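Local coordinates for protein 4-oxalocrotonate tautomerase (Thermus thermophilus, PDB 3ABF) that belongs to the tautomerase enzymes of the MIF clan and assembles from six copies of a short chain built around a beta-alpha-beta unit, at residues A[15-20]-A[43-48]; A[24-29]-A[34-39]; A[49-52]-A[57-60]. All blocks are in the same frame, centred on the assembly; numbering follows the deposited sequence.

Contact 1: A[15-20]-A[43-48]; sequences EKKREL and LYEVRR
The side chain of K17 lies obliquely over L43, its aliphatic part resting on one branch of the leucine. L43 CD1 is the branch that is touched: K17 CE comes within 3.5 Å of L43 CD1, tight for two carbons, and K17 CB sits 3.9 Å from the same methyl. K17 starts with CG beside its backbone N (chi1 -63°) and bends at chi3 (70°), and that bend carries the chain across the methyl and on to E45. There K17 NZ donates to E45 OE1 at 3.1 Å in a salt bridge, reaching the oxygen from above the carboxylate plane, 45° out of it. The two side chains arrive from opposite directions, E45 running extended beyond CG. Helix 14-31 and strand 39-46 belong to the beta-alpha-beta unit of this tautomerase fold, and strand 2-9 lies parallel to 39-46 in the sheet. The L43 side chain points from strand 39-46 toward helix 14-31 and also packs on V6 of strand 2-9. The charges do not end with this pair. D49 of the second subunit makes another salt bridge with K17 NZ, and E45 OE1 has its strongest partner in the amide nitrogen of Q50 on that same neighbouring subunit. With K17 buried, the two carboxylates would be expected to favour its protonated form, and the bond from Q50 of the second subunit would restrain the E45 carboxylate beside it.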
loop_
_atom_site.group_PDB
_atom_site.type_symbol
_atom_site.label_atom_id
_atom_site.label_comp_id
_atom_site.label_asym_id
_atom_site.label_seq_id
_atom_site.Cartn_x
_atom_site.Cartn_y
_atom_site.Cartn_z
ATOM N N GLU A 15 17.056 4.151 18.788
ATOM C CA GLU A 15 17.288 5.592 18.832
ATOM C C GLU A 15 17.154 6.269 17.470
ATOM O O GLU A 15 16.626 7.379 17.368
ATOM C CB GLU A 15 18.672 5.896 19.417
ATOM C CG GLU A 15 19.851 5.578 18.491
ATOM C CD GLU A 15 20.430 4.184 18.693
ATOM O OE1 GLU A 15 21.431 3.860 18.012
ATOM O OE2 GLU A 15 19.894 3.417 19.525
ATOM N N LYS A 16 17.632 5.604 16.427
ATOM C CA LYS A 16 17.560 6.166 15.082
ATOM C C LYS A 16 16.113 6.270 14.594
ATOM O O LYS A 16 15.718 7.273 13.993
ATOM C CB LYS A 16 18.376 5.311 14.118
ATOM C CG LYS A 16 18.478 5.898 12.735
ATOM C CD LYS A 16 19.144 7.266 12.770
ATOM C CE LYS A 16 20.618 7.166 13.133
ATOM N NZ LYS A 16 21.296 8.499 13.133
ATOM N N LYS A 17 15.328 5.227 14.853
ATOM C CA LYS A 17 13.924 5.203 14.452
ATOM C C LYS A 17 13.204 6.312 15.204
ATOM O O LYS A 17 12.371 7.028 14.647
ATOM C CB LYS A 17 13.286 3.849 14.804
ATOM C CG LYS A 17 13.896 2.656 14.078
ATOM C CD LYS A 17 13.432 1.311 14.648
ATOM C CE LYS A 17 11.976 1.027 14.340
ATOM N NZ LYS A 17 11.596 -0.409 14.576
ATOM N N ARG A 18 13.544 6.447 16.481
ATOM C CA ARG A 18 12.938 7.452 17.346
ATOM C C ARG A 18 13.193 8.864 16.813
ATOM O O ARG A 18 12.292 9.697 16.796
ATOM C CB ARG A 18 13.509 7.322 18.763
ATOM C CG ARG A 18 12.767 8.130 19.804
ATOM C CD ARG A 18 13.365 7.971 21.195
ATOM N NE ARG A 18 13.192 6.627 21.748
ATOM C CZ ARG A 18 14.014 5.606 21.528
ATOM N NH1 ARG A 18 15.085 5.756 20.758
ATOM N NH2 ARG A 18 13.777 4.435 22.099
ATOM N N GLU A 19 14.424 9.118 16.380
ATOM C CA GLU A 19 14.801 10.427 15.850
ATOM C C GLU A 19 14.115 10.678 14.504
ATOM O O GLU A 19 13.637 11.779 14.229
ATOM C CB GLU A 19 16.317 10.489 15.679
ATOM C CG GLU A 19 16.884 11.881 15.495
ATOM C CD GLU A 19 18.388 11.862 15.298
ATOM O OE1 GLU A 19 18.990 12.953 15.188
ATOM O OE2 GLU A 19 18.969 10.753 15.251
ATOM N N LEU A 20 14.081 9.649 13.665
ATOM C CA LEU A 20 13.449 9.751 12.351
ATOM C C LEU A 20 11.990 10.150 12.533
ATOM O O LEU A 20 11.512 11.115 11.926
ATOM C CB LEU A 20 13.540 8.407 11.624
ATOM C CG LEU A 20 13.124 8.373 10.151
ATOM C CD1 LEU A 20 11.643 8.644 10.054
ATOM C CD2 LEU A 20 13.914 9.396 9.353
ATOM N N LEU A 43 6.478 2.619 10.121
ATOM C CA LEU A 43 7.738 2.159 9.593
ATOM C C LEU A 43 7.486 0.777 9.023
ATOM O O LEU A 43 7.206 -0.179 9.755
ATOM C CB LEU A 43 8.813 2.108 10.693
ATOM C CG LEU A 43 9.091 3.445 11.398
ATOM C CD1 LEU A 43 10.252 3.297 12.371
ATOM C CD2 LEU A 43 9.437 4.506 10.365
ATOM N N TYR A 44 7.529 0.696 7.703
ATOM C CA TYR A 44 7.337 -0.566 7.000
ATOM C C TYR A 44 8.747 -1.084 6.746
ATOM O O TYR A 44 9.378 -0.707 5.774
ATOM C CB TYR A 44 6.630 -0.320 5.673
ATOM C CG TYR A 44 6.531 -1.544 4.789
ATOM C CD1 TYR A 44 6.465 -1.413 3.400
ATOM C CD2 TYR A 44 6.537 -2.828 5.328
ATOM C CE1 TYR A 44 6.416 -2.524 2.574
ATOM C CE2 TYR A 44 6.493 -3.959 4.495
ATOM C CZ TYR A 44 6.433 -3.793 3.125
ATOM O OH TYR A 44 6.401 -4.888 2.284
ATOM N N GLU A 45 9.233 -1.937 7.642
ATOM C CA GLU A 45 10.576 -2.479 7.531
ATOM C C GLU A 45 10.560 -3.763 6.719
ATOM O O GLU A 45 9.848 -4.728 7.051
ATOM C CB GLU A 45 11.144 -2.741 8.933
ATOM C CG GLU A 45 11.308 -1.478 9.772
ATOM C CD GLU A 45 11.803 -1.772 11.177
ATOM O OE1 GLU A 45 10.976 -2.066 12.068
ATOM O OE2 GLU A 45 13.031 -1.729 11.383
ATOM N N VAL A 46 11.348 -3.780 5.657
ATOM C CA VAL A 46 11.382 -4.950 4.798
ATOM C C VAL A 46 12.681 -5.713 4.975
ATOM O O VAL A 46 13.734 -5.133 5.242
ATOM C CB VAL A 46 11.182 -4.562 3.322
ATOM C CG1 VAL A 46 9.936 -3.693 3.193
ATOM C CG2 VAL A 46 12.386 -3.828 2.803
ATOM N N ARG A 47 12.592 -7.027 4.847
ATOM C CA ARG A 47 13.765 -7.856 5.009
ATOM C C ARG A 47 14.575 -7.864 3.730
ATOM O O ARG A 47 14.066 -7.556 2.663
ATOM C CB ARG A 47 13.347 -9.266 5.436
ATOM C CG ARG A 47 12.583 -9.238 6.774
ATOM C CD ARG A 47 12.674 -10.563 7.496
ATOM N NE ARG A 47 11.891 -11.601 6.832
ATOM C CZ ARG A 47 10.573 -11.728 6.949
ATOM N NH1 ARG A 47 9.943 -12.705 6.307
ATOM N NH2 ARG A 47 9.887 -10.878 7.713
ATOM N N ARG A 48 15.849 -8.211 3.836
ATOM C CA ARG A 48 16.707 -8.216 2.660
ATOM C C ARG A 48 16.288 -9.182 1.563
ATOM O O ARG A 48 16.604 -8.954 0.399
ATOM C CB ARG A 48 18.156 -8.469 3.081
ATOM C CG ARG A 48 18.792 -7.250 3.746
ATOM C CD ARG A 48 20.231 -7.539 4.139
ATOM N NE ARG A 48 20.973 -6.327 4.469
ATOM C CZ ARG A 48 20.607 -5.460 5.405
ATOM N NH1 ARG A 48 21.343 -4.383 5.643
ATOM N NH2 ARG A 48 19.504 -5.663 6.097
#

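Contact 2: A[24-29]-A[34-39]; sequences LTEMAS and EPYEEV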
loop_
_atom_site.group_PDB
_atom_site.type_symbol
_atom_site.label_atom_id
_atom_site.label_comp_id
_atom_site.label_asym_id
_atom_site.label_seq_id
_atom_site.Cartn_x
_atom_site.Cartn_y
_atom_site.Cartn_z
ATOM N N LEU A 24 10.577 13.727 11.094
ATOM C CA LEU A 24 9.525 13.672 10.082
ATOM C C LEU A 24 8.236 14.292 10.600
ATOM O O LEU A 24 7.568 15.050 9.894
ATOM C CB LEU A 24 9.232 12.228 9.666
ATOM C CG LEU A 24 10.185 11.532 8.706
ATOM C CD1 LEU A 24 9.583 10.188 8.319
ATOM C CD2 LEU A 24 10.389 12.382 7.462
ATOM N N THR A 25 7.875 13.969 11.832
ATOM C CA THR A 25 6.642 14.496 12.394
ATOM C C THR A 25 6.738 16.013 12.521
ATOM O O THR A 25 5.730 16.718 12.445
ATOM C CB THR A 25 6.355 13.896 13.777
ATOM O OG1 THR A 25 6.305 12.469 13.677
ATOM C CG2 THR A 25 5.017 14.411 14.320
ATOM N N GLU A 26 7.958 16.510 12.696
ATOM C CA GLU A 26 8.176 17.942 12.843
ATOM C C GLU A 26 7.917 18.668 11.527
ATOM O O GLU A 26 7.146 19.624 11.475
ATOM C CB GLU A 26 9.613 18.203 13.308
ATOM C CG GLU A 26 9.944 19.667 13.564
ATOM C CD GLU A 26 11.413 19.885 13.872
ATOM O OE1 GLU A 26 11.779 21.020 14.245
ATOM O OE2 GLU A 26 12.206 18.922 13.737
ATOM N N MET A 27 8.559 18.194 10.463
ATOM C CA MET A 27 8.427 18.805 9.144
ATOM C C MET A 27 7.024 18.712 8.558
ATOM O O MET A 27 6.538 19.675 7.964
ATOM C CB MET A 27 9.450 18.193 8.182
ATOM N N ALA A 28 6.363 17.568 8.730
ATOM C CA ALA A 28 5.008 17.389 8.199
ATOM C C ALA A 28 3.970 18.200 8.971
ATOM O O ALA A 28 3.031 18.746 8.389
ATOM C CB ALA A 28 4.622 15.905 8.220
ATOM N N SER A 29 4.132 18.271 10.285
ATOM C CA SER A 29 3.197 19.017 11.122
ATOM C C SER A 29 3.254 20.493 10.769
ATOM O O SER A 29 2.245 21.195 10.777
ATOM C CB SER A 29 3.560 18.844 12.593
ATOM O OG SER A 29 2.909 19.827 13.374
ATOM N N GLU A 34 -0.731 20.700 10.459
ATOM C CA GLU A 34 -1.382 19.592 11.154
ATOM C C GLU A 34 -0.925 19.448 12.602
ATOM O O GLU A 34 0.256 19.595 12.905
ATOM C CB GLU A 34 -1.103 18.274 10.421
ATOM C CG GLU A 34 -1.968 18.038 9.197
ATOM C CD GLU A 34 -3.344 17.532 9.565
ATOM O OE1 GLU A 34 -3.941 18.084 10.512
ATOM O OE2 GLU A 34 -3.833 16.588 8.912
ATOM N N PRO A 35 -1.867 19.166 13.513
ATOM C CA PRO A 35 -1.562 18.987 14.937
ATOM C C PRO A 35 -0.874 17.628 15.103
ATOM O O PRO A 35 -1.324 16.629 14.527
ATOM C CB PRO A 35 -2.939 18.993 15.594
ATOM C CG PRO A 35 -3.811 19.721 14.601
ATOM C CD PRO A 35 -3.322 19.185 13.294
ATOM N N TYR A 36 0.204 17.594 15.883
ATOM C CA TYR A 36 0.960 16.362 16.123
ATOM C C TYR A 36 0.146 15.086 16.227
ATOM O O TYR A 36 0.454 14.105 15.561
ATOM C CB TYR A 36 1.808 16.492 17.387
ATOM C CG TYR A 36 3.200 16.988 17.119
ATOM C CD1 TYR A 36 4.296 16.348 17.679
ATOM C CD2 TYR A 36 3.423 18.101 16.314
ATOM C CE1 TYR A 36 5.583 16.798 17.451
ATOM C CE2 TYR A 36 4.706 18.563 16.077
ATOM C CZ TYR A 36 5.785 17.902 16.655
ATOM O OH TYR A 36 7.067 18.358 16.461
ATOM N N GLU A 37 -0.880 15.096 17.068
ATOM C CA GLU A 37 -1.724 13.922 17.251
ATOM C C GLU A 37 -2.290 13.407 15.937
ATOM O O GLU A 37 -2.731 12.262 15.861
ATOM C CB GLU A 37 -2.894 14.232 18.189
ATOM C CG GLU A 37 -2.512 14.471 19.643
ATOM C CD GLU A 37 -1.536 15.616 19.811
ATOM O OE1 GLU A 37 -1.774 16.691 19.217
ATOM O OE2 GLU A 37 -0.535 15.441 20.542
ATOM N N GLU A 38 -2.286 14.252 14.907
ATOM C CA GLU A 38 -2.834 13.865 13.610
ATOM C C GLU A 38 -1.792 13.446 12.577
ATOM O O GLU A 38 -2.131 13.144 11.435
ATOM C CB GLU A 38 -3.706 14.998 13.055
ATOM C CG GLU A 38 -5.027 15.159 13.798
ATOM C CD GLU A 38 -5.994 14.012 13.541
ATOM O OE1 GLU A 38 -6.896 13.788 14.375
ATOM O OE2 GLU A 38 -5.865 13.338 12.498
ATOM N N VAL A 39 -0.526 13.438 12.970
ATOM C CA VAL A 39 0.537 13.011 12.075
ATOM C C VAL A 39 0.924 11.608 12.542
ATOM O O VAL A 39 1.417 11.427 13.662
ATOM C CB VAL A 39 1.751 13.953 12.156
ATOM C CG1 VAL A 39 2.888 13.415 11.310
ATOM C CG2 VAL A 39 1.355 15.344 11.677
HETATM O O HOH W 1 3.958 10.863 14.750
#
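S29 supplies the polar grip on E34, giving one bond from its side chain and taking another at its backbone. S29 OG donates to E34 O at 2.7 Å and meets that carbonyl almost head-on, with a C=O...donor angle of 175°. The return bond runs from E34 N to S29 O, 3.0 Å long. S29 OG lies anti to the backbone N (chi1 164°), which swings the hydroxyl toward the loop and also sets it at the edge of the Y36 ring, near its plane.

T25 meets that ring differently. T25 CG2 lies over one face of Y36, 4.0 Å from the ring centroid and 14° off the normal, a CH-pi interaction displaced a little toward the rim.

Apolar contact continues from the same methyl, T25 CG2 being 3.8 Å from V39 CG1, and A28 CB approaches V39 CG1 at 4.3 Å. One water links the two segments by donating both to T25 OG1 and to V39 O.

Here the chain leaves helix 14-31, turns through the 3-10 segment 36-38 and enters strand 39-46. Bound at two points, through the S29 hydroxyl and backbone carbonyl, E34 would hold the turn against the helix end, while T25 can serve both kinds of contact at once, its methyl given to Y36 and V39 and its hydroxyl to the water and V21 O.

Contact 3: A[49-52]-A[57-60]; sequences DQWA and LFSD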
loop_
_atom_site.group_PDB
_atom_site.type_symbol
_atom_site.label_atom_id
_atom_site.label_comp_id
_atom_site.label_asym_id
_atom_site.label_seq_id
_atom_site.Cartn_x
_atom_site.Cartn_y
_atom_site.Cartn_z
ATOM N N ASP A 49 15.596 -10.267 1.909
ATOM C CA ASP A 49 15.160 -11.199 0.873
ATOM C C ASP A 49 13.764 -10.826 0.343
ATOM O O ASP A 49 13.108 -11.638 -0.298
ATOM C CB ASP A 49 15.187 -12.649 1.391
ATOM C CG ASP A 49 14.185 -12.905 2.507
ATOM O OD1 ASP A 49 13.871 -11.968 3.273
ATOM O OD2 ASP A 49 13.728 -14.066 2.634
ATOM N N GLN A 50 13.329 -9.587 0.599
ATOM C CA GLN A 50 12.028 -9.099 0.120
ATOM C C GLN A 50 12.155 -7.802 -0.682
ATOM O O GLN A 50 11.147 -7.206 -1.068
ATOM C CB GLN A 50 11.102 -8.803 1.295
ATOM C CG GLN A 50 10.868 -9.958 2.233
ATOM C CD GLN A 50 9.956 -9.582 3.368
ATOM O OE1 GLN A 50 10.119 -8.527 3.983
ATOM N NE2 GLN A 50 8.997 -10.454 3.676
ATOM N N TRP A 51 13.377 -7.358 -0.920
ATOM C CA TRP A 51 13.579 -6.102 -1.646
ATOM C C TRP A 51 14.643 -6.287 -2.702
ATOM O O TRP A 51 15.718 -6.821 -2.431
ATOM C CB TRP A 51 14.006 -4.989 -0.676
ATOM C CG TRP A 51 13.437 -3.616 -1.078
ATOM C CD1 TRP A 51 12.653 -3.340 -2.173
ATOM C CD2 TRP A 51 13.598 -2.371 -0.384
ATOM N NE1 TRP A 51 12.318 -2.005 -2.197
ATOM C CE2 TRP A 51 12.884 -1.387 -1.113
ATOM C CE3 TRP A 51 14.275 -1.990 0.777
ATOM C CZ2 TRP A 51 12.830 -0.051 -0.713
ATOM C CZ3 TRP A 51 14.220 -0.651 1.176
ATOM C CH2 TRP A 51 13.504 0.296 0.432
ATOM N N ALA A 52 14.357 -5.825 -3.908
ATOM C CA ALA A 52 15.308 -5.983 -4.992
ATOM C C ALA A 52 15.409 -4.732 -5.856
ATOM O O ALA A 52 14.442 -3.977 -6.004
ATOM C CB ALA A 52 14.904 -7.159 -5.841
ATOM N N LEU A 57 18.034 -9.362 -5.346
ATOM C CA LEU A 57 17.547 -9.214 -3.969
ATOM C C LEU A 57 18.739 -8.820 -3.090
ATOM O O LEU A 57 19.860 -9.296 -3.310
ATOM C CB LEU A 57 16.999 -10.543 -3.457
ATOM C CG LEU A 57 15.657 -11.037 -3.974
ATOM C CD1 LEU A 57 15.482 -12.486 -3.558
ATOM C CD2 LEU A 57 14.537 -10.167 -3.406
ATOM N N PHE A 58 18.504 -7.966 -2.096
ATOM C CA PHE A 58 19.570 -7.541 -1.196
ATOM C C PHE A 58 20.178 -8.758 -0.484
ATOM O O PHE A 58 21.358 -8.763 -0.141
ATOM C CB PHE A 58 19.029 -6.546 -0.161
ATOM C CG PHE A 58 18.802 -5.157 -0.706
ATOM C CD1 PHE A 58 19.878 -4.364 -1.103
ATOM C CD2 PHE A 58 17.511 -4.645 -0.827
ATOM C CE1 PHE A 58 19.674 -3.077 -1.617
ATOM C CE2 PHE A 58 17.289 -3.357 -1.340
ATOM C CZ PHE A 58 18.376 -2.571 -1.736
ATOM N N SER A 59 19.379 -9.795 -0.269
ATOM C CA SER A 59 19.888 -10.993 0.394
ATOM C C SER A 59 20.937 -11.707 -0.463
ATOM O O SER A 59 21.963 -12.140 0.057
ATOM C CB SER A 59 18.739 -11.949 0.729
ATOM O OG SER A 59 17.974 -12.252 -0.423
ATOM N N ASP A 60 20.691 -11.822 -1.768
ATOM C CA ASP A 60 21.637 -12.481 -2.667
ATOM C C ASP A 60 22.852 -11.600 -2.920
ATOM O O ASP A 60 23.960 -12.099 -3.133
ATOM C CB ASP A 60 20.978 -12.833 -4.001
ATOM C CG ASP A 60 20.009 -13.975 -3.873
ATOM O OD1 ASP A 60 20.290 -14.896 -3.075
ATOM O OD2 ASP A 60 18.975 -13.965 -4.568
#
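W51 and F58 run side by side, pointing the same way, and touch through the start of one and the ring of the other. W51 CB lies in the plane of the phenyl ring at its edge, 3.5 Å from F58 CD2. The rings themselves meet obliquely, the indole five-membered ring and the phenyl inclined at 68° with centroids 5.8 Å apart. Beside them the backbone bond F58 N to W51 O is 3.0 Å long. W51 O also receives a CA-H...O contact from L57 CA at 3.4 Å.

Next out, A52 and L57 form an antiparallel non-hydrogen-bonded pair with their side chains on the same face of the sheet. L57 CD2 bends back to A52 CB at 3.9 Å and also rests on D49 O. S59 OG lies against D49, 3.3 Å from D49 CB. The serine hydroxyl sits between its backbone N and carbonyl carbon (chi1 54°), which turns it toward the aspartate.

Further out, R40 of the fourth subunit makes a cation-pi contact with W51, and Q50 OE1 accepts a hydrogen bond from R47 N just before the segment. L57 is the N-cap residue where strand 56-57 gives way to helix 58-61. Strand 51-53 pairs antiparallel with a strand of the fourth subunit, carrying the sheet across the interface, while W51 and F58 both touch L9 of strand 2-9.

Overall arrangement
Contacts 1 and 2 both use helix 14-31, the earlier part facing strand 39-46 and the later part holding the turn that leads into that strand; their centres are about 18 Å apart. Along the chain, the segments of contact 2 fall between those of contact 1, and contact 3 follows both. Contact 3 lies about 17 Å from contact 1, centre to centre, and meets it directly: V46 packs on W51, and R48 O probably accepts a hydrogen bond from S59 N. Contacts 2 and 3 sit on opposite sides of the chain's centre, with centres about 32 Å apart. Contacts 1 and 2 thus stay within the beta-alpha-beta unit, while the hairpin of strands 51-53 and 56-57, near the C-terminus, reaches away to a neighbouring subunit.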